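Local coordinates for MMACHC-like protein (PDB 5UJC), which probably reduces cyanocobalamin to cob(II)alamin with a flavin and NADPH, and removes the alkyl group of alkylcobalamins with glutathione, in B12 processing, at residues I58-D63 with A185-L190; K111-F116 with F192-I197. All coordinates share one frame; numbering follows the deposited sequence.

Contacts 1 and 2 lie about 20 Å apart, centre to centre, and share strand 185-196, which runs from the cobalamin pocket toward the rim of the protein. Contact 1 pairs the start of that strand with the end of strand 53-60, about 4 Å from the centre of the chain. Its Ala185 and Phe186 belong to the pocket, and the Phe186 side chain comes within about 3 Å, nearest atoms, of the bound co-methylcobalamin. Contact 2, about 22 Å from the centre of the chain, joins the turn at the far end of the strand to the loop between helix 93-109 and strand 117-120. One contact thus borders the bound cobalamin; the other lies at the remote end of the same strand, where the chain turns.

Contact 1. Residues I58-D63 with A185-L190; sequences ILSTPD and AFRSVL
Ile58 O accepts two backbone bonds, from Arg187 N at 2.9 Å and from Ser188 N at 3.2 Å; two consecutive residues facing one is the signature of a classic beta bulge. Ile58 N completes it, reaching Ser188 O at 2.8 Å. Regular antiparallel pairing follows: Leu59 and Phe186 form a non-hydrogen-bonded pair, Ser60 and Ala185 a hydrogen-bonded one joined in both directions.

The side-chain polar link is Arg187 NE to Ser60 OG, 2.9 Å and 151° at the hydrogen. A bend of the arginine chain at chi2 (-64°) swings NE to the serine, whose hydroxyl lies close to the guanidinium plane. Water 1 bridges the same OG to Arg187 NH2, while the Ala185 methyl lies over one face of the guanidinium, toward its rim.

Apolar contact is modest: Ile58 CD1 meets Leu190 CD1 at 3.9 Å, and Leu59 CB approaches Phe186 CD1 at 4.3 Å.

Ala185 and Phe186 line the co-methylcobalamin pocket, and Phe186 O is hydrogen-bonded to the ligand. Helix 93-109 covers the face bearing Ser188 and Leu190, whereas Phe186 packs on Met134 and Gln135 of helix 134-140. Strands 25-31 and 117-120 flank this central pair in the four-stranded antiparallel sheet.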
loop_
_atom_site.group_PDB
_atom_site.type_symbol
_atom_site.label_atom_id
_atom_site.label_comp_id
_atom_site.label_asym_id
_atom_site.label_seq_id
_atom_site.Cartn_x
_atom_site.Cartn_y
_atom_site.Cartn_z
ATOM N N ILE A 58 0.407 -7.267 0.270
ATOM C CA ILE A 58 0.251 -6.910 -1.139
ATOM C C ILE A 58 0.394 -5.394 -1.250
ATOM O O ILE A 58 -0.288 -4.634 -0.531
ATOM C CB ILE A 58 -1.130 -7.329 -1.691
ATOM C CG1 ILE A 58 -1.311 -8.876 -1.572
ATOM C CG2 ILE A 58 -1.268 -6.860 -3.114
ATOM C CD1 ILE A 58 -2.719 -9.383 -1.843
ATOM N N LEU A 59 1.320 -4.955 -2.092
ATOM C CA LEU A 59 1.474 -3.532 -2.366
ATOM C C LEU A 59 1.324 -3.256 -3.837
ATOM O O LEU A 59 1.437 -4.183 -4.677
ATOM C CB LEU A 59 2.767 -3.001 -1.808
ATOM C CG LEU A 59 4.076 -3.530 -2.269
ATOM C CD1 LEU A 59 4.472 -2.873 -3.581
ATOM C CD2 LEU A 59 5.174 -3.272 -1.220
ATOM N N SER A 60 0.974 -2.021 -4.156
ATOM C CA SER A 60 0.890 -1.577 -5.547
ATOM C C SER A 60 2.079 -0.719 -5.919
ATOM O O SER A 60 2.573 0.066 -5.112
ATOM C CB SER A 60 -0.414 -0.808 -5.774
ATOM O OG SER A 60 -0.559 0.272 -4.880
ATOM N N THR A 61 2.477 -0.829 -7.169
ATOM C CA THR A 61 3.586 -0.069 -7.714
ATOM C C THR A 61 2.993 0.882 -8.779
ATOM O O THR A 61 1.772 0.892 -8.961
ATOM C CB THR A 61 4.640 -1.021 -8.274
ATOM O OG1 THR A 61 4.166 -1.605 -9.487
ATOM C CG2 THR A 61 4.939 -2.137 -7.255
ATOM N N PRO A 62 3.827 1.693 -9.462
ATOM C CA PRO A 62 3.241 2.700 -10.349
ATOM C C PRO A 62 2.266 2.155 -11.399
ATOM O O PRO A 62 1.263 2.820 -11.719
ATOM C CB PRO A 62 4.462 3.329 -11.003
ATOM C CG PRO A 62 5.516 3.228 -9.933
ATOM C CD PRO A 62 5.278 1.873 -9.330
ATOM N N ASP A 63 2.542 0.960 -11.925
ATOM C CA ASP A 63 1.700 0.406 -12.981
ATOM C C ASP A 63 0.292 -0.052 -12.526
ATOM O O ASP A 63 -0.563 -0.259 -13.365
ATOM C CB ASP A 63 2.403 -0.721 -13.732
ATOM C CG ASP A 63 3.476 -0.213 -14.686
ATOM O OD1 ASP A 63 3.506 0.988 -14.997
ATOM O OD2 ASP A 63 4.249 -1.028 -15.172
ATOM N N ALA A 185 2.095 2.034 -2.941
ATOM C CA ALA A 185 1.227 2.049 -1.782
ATOM C C ALA A 185 1.030 0.664 -1.244
ATOM O O ALA A 185 1.042 -0.307 -1.991
ATOM C CB ALA A 185 -0.118 2.660 -2.142
ATOM N N PHE A 186 0.794 0.573 0.061
ATOM C CA PHE A 186 0.354 -0.689 0.644
ATOM C C PHE A 186 -1.137 -0.866 0.351
ATOM O O PHE A 186 -1.871 0.094 0.324
ATOM C CB PHE A 186 0.614 -0.699 2.136
ATOM C CG PHE A 186 2.059 -0.542 2.487
ATOM C CD1 PHE A 186 2.954 -1.590 2.259
ATOM C CD2 PHE A 186 2.555 0.660 2.987
ATOM C CE1 PHE A 186 4.298 -1.447 2.601
ATOM C CE2 PHE A 186 3.893 0.784 3.346
ATOM C CZ PHE A 186 4.750 -0.244 3.146
ATOM N N ARG A 187 -1.562 -2.086 0.078
ATOM C CA ARG A 187 -2.966 -2.315 -0.290
ATOM C C ARG A 187 -3.684 -3.276 0.650
ATOM O O ARG A 187 -4.757 -2.942 1.167
ATOM C CB ARG A 187 -3.096 -2.777 -1.763
ATOM C CG ARG A 187 -2.646 -1.702 -2.755
ATOM C CD ARG A 187 -3.523 -0.461 -2.690
ATOM N NE ARG A 187 -3.094 0.586 -3.611
ATOM C CZ ARG A 187 -3.568 1.818 -3.586
ATOM N NH1 ARG A 187 -4.610 2.124 -2.800
ATOM N NH2 ARG A 187 -3.029 2.754 -4.363
ATOM N N SER A 188 -3.170 -4.487 0.808
ATOM C CA SER A 188 -3.897 -5.504 1.562
ATOM C C SER A 188 -2.944 -6.461 2.241
ATOM O O SER A 188 -1.808 -6.645 1.810
ATOM C CB SER A 188 -4.863 -6.321 0.652
ATOM O OG SER A 188 -5.783 -5.492 -0.026
ATOM N N VAL A 189 -3.420 -7.079 3.312
ATOM C CA VAL A 189 -2.750 -8.200 3.908
ATOM C C VAL A 189 -3.707 -9.382 3.939
ATOM O O VAL A 189 -4.865 -9.246 4.335
ATOM C CB VAL A 189 -2.269 -7.883 5.341
ATOM C CG1 VAL A 189 -1.862 -9.156 6.068
ATOM C CG2 VAL A 189 -1.109 -6.880 5.323
ATOM N N LEU A 190 -3.216 -10.515 3.467
ATOM C CA LEU A 190 -3.914 -11.795 3.542
ATOM C C LEU A 190 -3.340 -12.599 4.685
ATOM O O LEU A 190 -2.119 -12.715 4.806
ATOM C CB LEU A 190 -3.733 -12.571 2.249
ATOM C CG LEU A 190 -4.066 -11.870 0.947
ATOM C CD1 LEU A 190 -3.751 -12.771 -0.226
ATOM C CD2 LEU A 190 -5.483 -11.416 0.884
HETATM O O HOH W 1 -0.358 2.805 -5.857
#

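Contact 2. Residues K111-F116 with F192-I197; sequences KVEENF and FPNVKI
Water 2 is gripped by three groups: it donates to Glu113 OE1 at 2.8 Å and to Asn115 O at 2.7 Å, and accepts from Asn194 N at 2.9 Å. It thereby joins the loop to the type I turn Phe192-Val195, which is closed by Val195 N bonding Phe192 O.

The direct polar bond runs from Asn115 ND2 to Asn194 OD1, 2.7 Å with 157° at the hydrogen. The acceptor lies near the amide plane of Asn115, but the donor stands 52° above the carbonyl plane of Asn194, the two amides being steeply inclined to each other. An alanine at Asn115 would remove this amide and probably leave Asn194 OD1 without its partner and the Asn194 side chain more able to turn. Pro193 CD packs 3.6 Å from Asn115 O.

Beside these polar bonds, Phe116 CB rests 3.6 Å from Phe192 CE1; the two rings lie obliquely, side by side. Extended away from the backbone N (chi1 -178°) and then bent at chi2, Glu113 lays CG beside Phe192 CD1 and its carboxylate carbon 3.8 Å from Val195 CG2.

Next to the Phe192 ring, Glu113 reaches the turn through water and helix 5-18 directly, OE2 bonding His7; these bonds probably stabilise the carboxylate in its ionised form.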
loop_
_atom_site.group_PDB
_atom_site.type_symbol
_atom_site.label_atom_id
_atom_site.label_comp_id
_atom_site.label_asym_id
_atom_site.label_seq_id
_atom_site.Cartn_x
_atom_site.Cartn_y
_atom_site.Cartn_z
ATOM N N LYS A 111 -9.119 -22.234 -3.991
ATOM C CA LYS A 111 -8.888 -23.611 -4.425
ATOM C C LYS A 111 -7.531 -24.174 -3.955
ATOM O O LYS A 111 -7.290 -25.384 -4.014
ATOM C CB LYS A 111 -9.022 -23.715 -5.948
ATOM C CG LYS A 111 -10.383 -23.293 -6.452
ATOM C CD LYS A 111 -10.506 -23.504 -7.954
ATOM C CE LYS A 111 -11.563 -22.618 -8.565
ATOM N NZ LYS A 111 -11.554 -22.689 -10.056
ATOM N N VAL A 112 -6.649 -23.283 -3.515
ATOM C CA VAL A 112 -5.333 -23.658 -2.969
ATOM C C VAL A 112 -5.344 -23.636 -1.416
ATOM O O VAL A 112 -4.803 -24.538 -0.769
ATOM C CB VAL A 112 -4.221 -22.726 -3.533
ATOM C CG1 VAL A 112 -2.872 -22.983 -2.851
ATOM C CG2 VAL A 112 -4.104 -22.921 -5.046
ATOM N N GLU A 113 -5.954 -22.605 -0.839
ATOM C CA GLU A 113 -6.127 -22.503 0.630
ATOM C C GLU A 113 -7.443 -21.801 0.914
ATOM O O GLU A 113 -7.595 -20.622 0.608
ATOM C CB GLU A 113 -4.963 -21.736 1.286
ATOM C CG GLU A 113 -5.069 -21.639 2.820
ATOM C CD GLU A 113 -5.060 -23.008 3.531
ATOM O OE1 GLU A 113 -5.608 -23.085 4.646
ATOM O OE2 GLU A 113 -4.505 -23.982 2.984
ATOM N N GLU A 114 -8.441 -22.559 1.380
ATOM C CA GLU A 114 -9.808 -22.032 1.454
ATOM C C GLU A 114 -10.002 -20.982 2.552
ATOM O O GLU A 114 -10.824 -20.093 2.415
ATOM C CB GLU A 114 -10.828 -23.170 1.595
ATOM C CG GLU A 114 -10.879 -23.839 2.946
ATOM C CD GLU A 114 -11.885 -25.005 2.967
ATOM O OE1 GLU A 114 -12.619 -25.170 1.972
ATOM O OE2 GLU A 114 -11.931 -25.758 3.965
ATOM N N ASN A 115 -9.191 -21.063 3.603
ATOM C CA ASN A 115 -9.368 -20.219 4.803
ATOM C C ASN A 115 -8.374 -19.058 4.824
ATOM O O ASN A 115 -7.189 -19.264 5.016
ATOM C CB ASN A 115 -9.180 -21.091 6.062
ATOM C CG ASN A 115 -9.394 -20.325 7.363
ATOM O OD1 ASN A 115 -9.775 -19.149 7.366
ATOM N ND2 ASN A 115 -9.174 -21.008 8.482
ATOM N N PHE A 116 -8.856 -17.847 4.555
ATOM C CA PHE A 116 -8.035 -16.670 4.709
ATOM C C PHE A 116 -8.861 -15.440 5.022
ATOM O O PHE A 116 -10.054 -15.380 4.733
ATOM C CB PHE A 116 -7.144 -16.413 3.472
ATOM C CG PHE A 116 -7.898 -16.312 2.179
ATOM C CD1 PHE A 116 -8.151 -17.463 1.408
ATOM C CD2 PHE A 116 -8.321 -15.086 1.694
ATOM C CE1 PHE A 116 -8.814 -17.375 0.203
ATOM C CE2 PHE A 116 -8.995 -15.002 0.484
ATOM C CZ PHE A 116 -9.251 -16.151 -0.253
ATOM N N PHE A 192 -3.509 -16.325 6.704
ATOM C CA PHE A 192 -3.886 -17.735 6.494
ATOM C C PHE A 192 -3.820 -18.493 7.820
ATOM O O PHE A 192 -2.770 -19.030 8.184
ATOM C CB PHE A 192 -2.963 -18.351 5.476
ATOM C CG PHE A 192 -3.001 -17.652 4.140
ATOM C CD1 PHE A 192 -3.920 -18.022 3.180
ATOM C CD2 PHE A 192 -2.150 -16.591 3.867
ATOM C CE1 PHE A 192 -3.990 -17.340 1.979
ATOM C CE2 PHE A 192 -2.227 -15.916 2.651
ATOM C CZ PHE A 192 -3.147 -16.291 1.725
ATOM N N PRO A 193 -4.937 -18.516 8.568
ATOM C CA PRO A 193 -4.860 -18.997 9.946
ATOM C C PRO A 193 -4.435 -20.451 10.088
ATOM O O PRO A 193 -3.947 -20.833 11.158
ATOM C CB PRO A 193 -6.302 -18.804 10.468
ATOM C CG PRO A 193 -6.871 -17.736 9.616
ATOM C CD PRO A 193 -6.259 -17.943 8.258
ATOM N N ASN A 194 -4.629 -21.261 9.038
ATOM C CA ASN A 194 -4.265 -22.684 9.094
ATOM C C ASN A 194 -2.893 -23.003 8.515
ATOM O O ASN A 194 -2.523 -24.172 8.441
ATOM C CB ASN A 194 -5.333 -23.540 8.376
ATOM C CG ASN A 194 -6.707 -23.407 9.004
ATOM O OD1 ASN A 194 -7.717 -23.310 8.304
ATOM N ND2 ASN A 194 -6.752 -23.385 10.324
ATOM N N VAL A 195 -2.122 -21.972 8.146
ATOM C CA VAL A 195 -0.830 -22.181 7.531
ATOM C C VAL A 195 0.261 -21.606 8.433
ATOM O O VAL A 195 0.287 -20.409 8.702
ATOM C CB VAL A 195 -0.742 -21.534 6.130
ATOM C CG1 VAL A 195 0.620 -21.778 5.533
ATOM C CG2 VAL A 195 -1.843 -22.077 5.224
ATOM N N LYS A 196 1.143 -22.479 8.907
ATOM C CA LYS A 196 2.200 -22.100 9.838
ATOM C C LYS A 196 3.577 -22.227 9.151
ATOM O O LYS A 196 3.878 -23.237 8.488
ATOM C CB LYS A 196 2.151 -22.983 11.092
ATOM C CG LYS A 196 0.781 -23.076 11.745
ATOM C CD LYS A 196 0.259 -21.729 12.193
ATOM C CE LYS A 196 -1.131 -21.843 12.815
ATOM N NZ LYS A 196 -1.134 -22.709 14.023
ATOM N N ILE A 197 4.390 -21.183 9.307
ATOM C CA ILE A 197 5.677 -21.066 8.644
ATOM C C ILE A 197 6.768 -20.685 9.668
ATOM O O ILE A 197 7.510 -19.723 9.482
ATOM C CB ILE A 197 5.612 -20.047 7.444
ATOM C CG1 ILE A 197 5.024 -18.708 7.895
ATOM C CG2 ILE A 197 4.781 -20.629 6.288
ATOM C CD1 ILE A 197 5.310 -17.554 6.927
HETATM O O HOH W 2 -5.374 -20.842 6.312
#